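Local coordinates for protein YECBM32 (Yersinia enterocolitica, PDB 2JDA) that binds polygalacturonic acid, the backbone of pectin, in the periplasm of the bacterium as a carbohydrate-binding module, at residues 27-32 and 36-41; 57-62 and 73-78. One frame throughout, in Å; residues are numbered along the deposited sequence.

Both contacts belong to one F5/8 type C domain, a beta-sandwich that carries a calcium ion. Contact 1 closes the loop around that ion: residues 27-32 and 36-41 supply four of its protein ligand atoms, and the rest come from Asp33, Asn129 and Glu130. Contact 2 is buried, its centre about 5 Å from the centre of the chain, and there residues 57-62 and 73-78 face each other from the two sheets. Contact 1 and contact 2 do not touch: their centres are about 15 Å apart, their nearest atoms about 7 Å. Strand 125-133 connects them, pairing with both strand 38-41 and strand 53-63, and the side chain of Ile61 stays about 11 Å from the calcium ion.

Contact 1: residues 27-32 and 36-41; sequences ANIADG and TRWAAS. With CA (calcium ion), chain C.
Asp31 and Thr36 meet at the calcium ion and are joined there by a hydrogen bond as well. OG1 of Thr36 donates to OD2 of Asp31 over 2.5 Å; OD2 accepts with its syn lone pair, on the side of OD1, and OD1 itself binds the metal at 2.5 Å. One carboxylate thus grips the ion and the hydroxyl that also binds it. With chi1 of 65°, Thr36 sets OG1 between its own backbone N and carbonyl carbon, and the residue chelates: OG1 and the backbone O each lie 2.5 Å from the calcium. The shortest of these metal bonds, 2.3 Å, comes from the carbonyl O of Asn28, at the 3-10 turn.

This is the calcium site of an F5/8 type C domain, a beta-sandwich fold, and it ties the loop before strand 38-41 to strand 125-133. Asp33, Asn129 and Glu130 complete the coordination, and OE2 of Glu130 also accepts a hydrogen bond from the backbone N of Gly32.

Beside the site, CB of Asn28 makes a close van der Waals approach to the carbonyl O of Arg37, at 3.3 Å.

Apolar contact continues behind the metal. Ile29 and Trp38 run alongside each other in the same direction, touching at their CB atoms and again where CD1 of Ile29 lies 4.1 Å from CE3 of Trp38. The indole NE1 is bonded to the carbonyl O of Gly17. Val46 of strand 44-50 touches both side chains.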
loop_
_atom_site.group_PDB
_atom_site.type_symbol
_atom_site.label_atom_id
_atom_site.label_comp_id
_atom_site.label_asym_id
_atom_site.label_seq_id
_atom_site.Cartn_x
_atom_site.Cartn_y
_atom_site.Cartn_z
ATOM N N ALA A 27 -1.352 11.205 3.098
ATOM C CA ALA A 27 -2.589 10.920 3.810
ATOM C C ALA A 27 -3.730 10.501 2.894
ATOM O O ALA A 27 -4.705 9.888 3.314
ATOM C CB ALA A 27 -2.960 12.073 4.676
ATOM N N ASN A 28 -3.645 10.879 1.625
ATOM C CA ASN A 28 -4.651 10.495 0.640
ATOM C C ASN A 28 -4.733 8.981 0.485
ATOM O O ASN A 28 -5.683 8.478 -0.101
ATOM C CB ASN A 28 -4.418 11.105 -0.752
ATOM C CG ASN A 28 -4.763 12.586 -0.906
ATOM O OD1 ASN A 28 -4.451 13.190 -1.985
ATOM N ND2 ASN A 28 -5.372 13.149 0.061
ATOM N N ILE A 29 -3.711 8.245 0.907
ATOM C CA ILE A 29 -3.734 6.797 0.707
ATOM C C ILE A 29 -4.645 6.117 1.699
ATOM O O ILE A 29 -4.923 4.939 1.528
ATOM C CB ILE A 29 -2.258 6.241 0.829
ATOM C CG1 ILE A 29 -2.104 4.991 0.000
ATOM C CG2 ILE A 29 -1.851 6.000 2.269
ATOM C CD1 ILE A 29 -0.683 4.450 -0.022
ATOM N N ALA A 30 -5.082 6.833 2.740
ATOM C CA ALA A 30 -5.809 6.223 3.849
ATOM C C ALA A 30 -7.023 7.024 4.291
ATOM O O ALA A 30 -7.415 6.924 5.470
ATOM C CB ALA A 30 -4.874 6.001 5.007
ATOM N N ASP A 31 -7.604 7.797 3.366
ATOM C CA ASP A 31 -8.707 8.721 3.713
ATOM C C ASP A 31 -10.061 8.172 3.400
ATOM O O ASP A 31 -11.070 8.865 3.604
ATOM C CB ASP A 31 -8.515 10.092 3.062
ATOM C CG ASP A 31 -8.466 10.054 1.579
ATOM O OD1 ASP A 31 -8.576 8.956 0.952
ATOM O OD2 ASP A 31 -8.415 11.109 0.925
ATOM N N GLY A 32 -10.113 6.934 2.934
ATOM C CA GLY A 32 -11.390 6.312 2.629
ATOM C C GLY A 32 -12.033 6.777 1.353
ATOM O O GLY A 32 -13.181 6.398 1.029
ATOM N N THR A 36 -9.012 10.181 -4.188
ATOM C CA THR A 36 -7.750 10.869 -3.822
ATOM C C THR A 36 -6.641 9.813 -3.787
ATOM O O THR A 36 -6.862 8.661 -3.410
ATOM C CB THR A 36 -7.843 11.489 -2.435
ATOM O OG1 THR A 36 -7.992 10.447 -1.463
ATOM C CG2 THR A 36 -9.032 12.415 -2.323
ATOM N N ARG A 37 -5.436 10.222 -4.148
ATOM C CA ARG A 37 -4.281 9.325 -4.187
ATOM C C ARG A 37 -3.041 9.963 -3.654
ATOM O O ARG A 37 -2.902 11.165 -3.638
ATOM C CB ARG A 37 -4.046 8.849 -5.610
ATOM C CG ARG A 37 -3.649 9.902 -6.623
ATOM C CD ARG A 37 -3.571 9.349 -8.018
ATOM N NE ARG A 37 -3.271 10.310 -9.073
ATOM C CZ ARG A 37 -4.172 11.022 -9.703
ATOM N NH1 ARG A 37 -5.444 11.010 -9.337
ATOM N NH2 ARG A 37 -3.749 11.790 -10.685
ATOM N N TRP A 38 -2.161 9.101 -3.166
ATOM C CA TRP A 38 -0.750 9.411 -2.996
ATOM C C TRP A 38 -0.039 9.050 -4.286
ATOM O O TRP A 38 -0.274 7.979 -4.854
ATOM C CB TRP A 38 -0.159 8.560 -1.855
ATOM C CG TRP A 38 1.340 8.614 -1.782
ATOM C CD1 TRP A 38 2.095 9.718 -1.458
ATOM C CD2 TRP A 38 2.263 7.568 -2.045
ATOM N NE1 TRP A 38 3.430 9.439 -1.571
ATOM C CE2 TRP A 38 3.565 8.103 -1.881
ATOM C CE3 TRP A 38 2.140 6.215 -2.444
ATOM C CZ2 TRP A 38 4.706 7.343 -2.098
ATOM C CZ3 TRP A 38 3.263 5.478 -2.646
ATOM C CH2 TRP A 38 4.547 6.048 -2.459
ATOM N N ALA A 39 0.866 9.908 -4.712
ATOM C CA ALA A 39 1.710 9.644 -5.887
ATOM C C ALA A 39 3.103 10.216 -5.668
ATOM O O ALA A 39 3.251 11.323 -5.171
ATOM C CB ALA A 39 1.141 10.230 -7.132
ATOM N N ALA A 40 4.119 9.458 -6.078
ATOM C CA ALA A 40 5.524 9.866 -5.945
ATOM C C ALA A 40 6.293 9.242 -7.086
ATOM O O ALA A 40 5.884 8.222 -7.602
ATOM C CB ALA A 40 6.079 9.405 -4.631
ATOM N N SER A 41 7.430 9.835 -7.481
ATOM C CA SER A 41 8.201 9.356 -8.630
ATOM C C SER A 41 9.514 8.719 -8.185
ATOM O O SER A 41 10.128 9.082 -7.163
ATOM C CB SER A 41 8.443 10.473 -9.635
ATOM O OG SER A 41 8.977 11.592 -9.064
HETATM CA CA CA C . -7.650 7.986 -1.162
#

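Contact 2: residues 57-62 and 73-78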
loop_
_atom_site.group_PDB
_atom_site.type_symbol
_atom_site.label_atom_id
_atom_site.label_comp_id
_atom_site.label_asym_id
_atom_site.label_seq_id
_atom_site.Cartn_x
_atom_site.Cartn_y
_atom_site.Cartn_z
ATOM N N GLU A 57 -3.551 -9.557 8.963
ATOM C CA GLU A 57 -3.879 -10.716 8.143
ATOM C C GLU A 57 -4.143 -10.398 6.694
ATOM O O GLU A 57 -4.076 -11.312 5.865
ATOM C CB GLU A 57 -5.041 -11.487 8.708
ATOM C CG GLU A 57 -6.354 -10.843 8.765
ATOM C CD GLU A 57 -7.402 -11.833 9.230
ATOM O OE1 GLU A 57 -7.241 -12.303 10.395
ATOM O OE2 GLU A 57 -8.326 -12.188 8.421
ATOM N N ASN A 58 -4.425 -9.137 6.347
ATOM C CA ASN A 58 -4.562 -8.810 4.928
ATOM C C ASN A 58 -4.279 -7.334 4.693
ATOM O O ASN A 58 -4.291 -6.550 5.636
ATOM C CB ASN A 58 -5.895 -9.244 4.327
ATOM C CG ASN A 58 -7.034 -8.382 4.646
ATOM O OD1 ASN A 58 -6.974 -7.166 4.472
ATOM N ND2 ASN A 58 -8.131 -8.996 5.111
ATOM N N ILE A 59 -3.989 -7.006 3.447
ATOM C CA ILE A 59 -3.877 -5.622 3.001
ATOM C C ILE A 59 -4.724 -5.487 1.743
ATOM O O ILE A 59 -4.554 -6.232 0.786
ATOM C CB ILE A 59 -2.415 -5.259 2.728
ATOM C CG1 ILE A 59 -1.582 -5.310 4.008
ATOM C CG2 ILE A 59 -2.344 -3.901 2.046
ATOM C CD1 ILE A 59 -0.049 -5.474 3.805
ATOM N N LEU A 60 -5.605 -4.500 1.741
ATOM C CA LEU A 60 -6.339 -4.074 0.553
ATOM C C LEU A 60 -5.512 -2.979 -0.134
ATOM O O LEU A 60 -5.171 -1.992 0.498
ATOM C CB LEU A 60 -7.712 -3.529 0.945
ATOM C CG LEU A 60 -8.479 -2.826 -0.204
ATOM C CD1 LEU A 60 -8.972 -3.791 -1.241
ATOM C CD2 LEU A 60 -9.647 -2.015 0.342
ATOM N N ILE A 61 -5.212 -3.150 -1.405
ATOM C CA ILE A 61 -4.521 -2.159 -2.216
ATOM C C ILE A 61 -5.364 -1.816 -3.434
ATOM O O ILE A 61 -5.877 -2.683 -4.133
ATOM C CB ILE A 61 -3.066 -2.586 -2.559
ATOM C CG1 ILE A 61 -2.349 -1.418 -3.224
ATOM C CG2 ILE A 61 -3.009 -3.862 -3.400
ATOM C CD1 ILE A 61 -0.864 -1.645 -3.417
ATOM N N VAL A 62 -5.535 -0.508 -3.639
ATOM C CA VAL A 62 -6.328 0.050 -4.732
ATOM C C VAL A 62 -5.394 0.975 -5.529
ATOM O O VAL A 62 -5.331 2.174 -5.272
ATOM C CB VAL A 62 -7.568 0.770 -4.191
ATOM C CG1 VAL A 62 -8.461 1.225 -5.374
ATOM C CG2 VAL A 62 -8.343 -0.102 -3.177
ATOM N N PHE A 73 6.092 -3.270 -6.343
ATOM C CA PHE A 73 6.272 -2.920 -4.957
ATOM C C PHE A 73 6.653 -4.076 -4.080
ATOM O O PHE A 73 6.519 -5.228 -4.471
ATOM C CB PHE A 73 4.989 -2.252 -4.410
ATOM C CG PHE A 73 3.792 -3.182 -4.268
ATOM C CD1 PHE A 73 3.324 -3.563 -3.005
ATOM C CD2 PHE A 73 3.130 -3.695 -5.365
ATOM C CE1 PHE A 73 2.285 -4.415 -2.895
ATOM C CE2 PHE A 73 2.082 -4.571 -5.236
ATOM C CZ PHE A 73 1.641 -4.898 -3.967
ATOM N N SER A 74 7.102 -3.732 -2.874
ATOM C CA SER A 74 7.422 -4.641 -1.792
ATOM C C SER A 74 6.727 -4.194 -0.523
ATOM O O SER A 74 6.460 -3.018 -0.376
ATOM C CB SER A 74 8.948 -4.731 -1.560
ATOM O OG SER A 74 9.590 -5.203 -2.723
ATOM N N ILE A 75 6.416 -5.129 0.371
ATOM C CA ILE A 75 5.730 -4.802 1.636
ATOM C C ILE A 75 6.519 -5.317 2.787
ATOM O O ILE A 75 6.949 -6.477 2.772
ATOM C CB ILE A 75 4.332 -5.431 1.754
ATOM C CG1 ILE A 75 3.496 -5.168 0.537
ATOM C CG2 ILE A 75 3.609 -4.916 2.973
ATOM C CD1 ILE A 75 2.222 -5.981 0.490
ATOM N N PHE A 76 6.696 -4.461 3.788
ATOM C CA PHE A 76 7.467 -4.729 4.988
ATOM C C PHE A 76 6.639 -4.416 6.224
ATOM O O PHE A 76 5.715 -3.588 6.169
ATOM C CB PHE A 76 8.777 -3.921 5.035
ATOM C CG PHE A 76 9.687 -4.222 3.909
ATOM C CD1 PHE A 76 10.654 -5.213 4.027
ATOM C CD2 PHE A 76 9.544 -3.573 2.691
ATOM C CE1 PHE A 76 11.490 -5.505 2.932
ATOM C CE2 PHE A 76 10.361 -3.864 1.623
ATOM C CZ PHE A 76 11.314 -4.864 1.756
ATOM N N TYR A 77 6.972 -5.092 7.314
ATOM C CA TYR A 77 6.324 -4.808 8.584
ATOM C C TYR A 77 7.354 -4.642 9.694
ATOM O O TYR A 77 8.481 -5.127 9.636
ATOM C CB TYR A 77 5.299 -5.883 8.963
ATOM C CG TYR A 77 5.878 -7.262 9.260
ATOM C CD1 TYR A 77 6.096 -7.680 10.569
ATOM C CD2 TYR A 77 6.229 -8.131 8.234
ATOM C CE1 TYR A 77 6.635 -8.981 10.832
ATOM C CE2 TYR A 77 6.777 -9.396 8.498
ATOM C CZ TYR A 77 6.947 -9.820 9.794
ATOM O OH TYR A 77 7.503 -11.088 10.008
ATOM N N SER A 78 6.945 -3.957 10.760
ATOM C CA SER A 78 7.835 -3.622 11.873
ATOM C C SER A 78 7.016 -3.237 13.099
ATOM O O SER A 78 5.882 -2.751 12.972
ATOM C CB SER A 78 8.705 -2.406 11.495
ATOM O OG SER A 78 9.582 -2.004 12.507
#
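The hydrophobic core of the beta-sandwich runs between strands 53-63 and 71-78, which belong to its two different sheets. Residues 57-62 and 73-78 therefore meet through side chains alone: no hydrogen bond crosses, and the closest CA atoms, those of Ile59 and Ile75, are 9.7 Å apart. Alternate residues of each strand turn inward, Ile59 and Ile61 from one sheet, Phe73 and Ile75 from the other, and all four are buried. Each strand is held within its own sheet by other partners. The backbones of Ile59 and Ile61 bond to Leu103 and Glu101 of strand 101-105, while strand 71-78 lies between 112-120 and 85-92. Leu103 also enters the space between the layers, where it touches Ile61, Phe73 and Ile75, so the interior is shared with a third strand.

Ile59 and Ile75 meet end to end between the two sheets. CD1 of Ile59 ends 3.8 Å from the branch methyl CG2 of Ile75, and CD1 of Ile75 is 4.1 Å from that same Ile59 methyl, so one methyl touches both arms of the opposing isoleucine. In Ile59, CG1 is anti to the carbonyl carbon (chi1 -65°), and the nearly extended chi2 of 159° carries CD1 on toward the other sheet.

The second pair is a methyl on an aromatic ring. Ile61 comes to Phe73 from the facing sheet, and Leu115 and Leu91, on the strands flanking 71-78, also pack against Phe73. CD1 of Ile61 lies over one face of the phenyl ring, 4.1 Å above its plane, displaced from the ring centre toward CZ, its nearest ring atom.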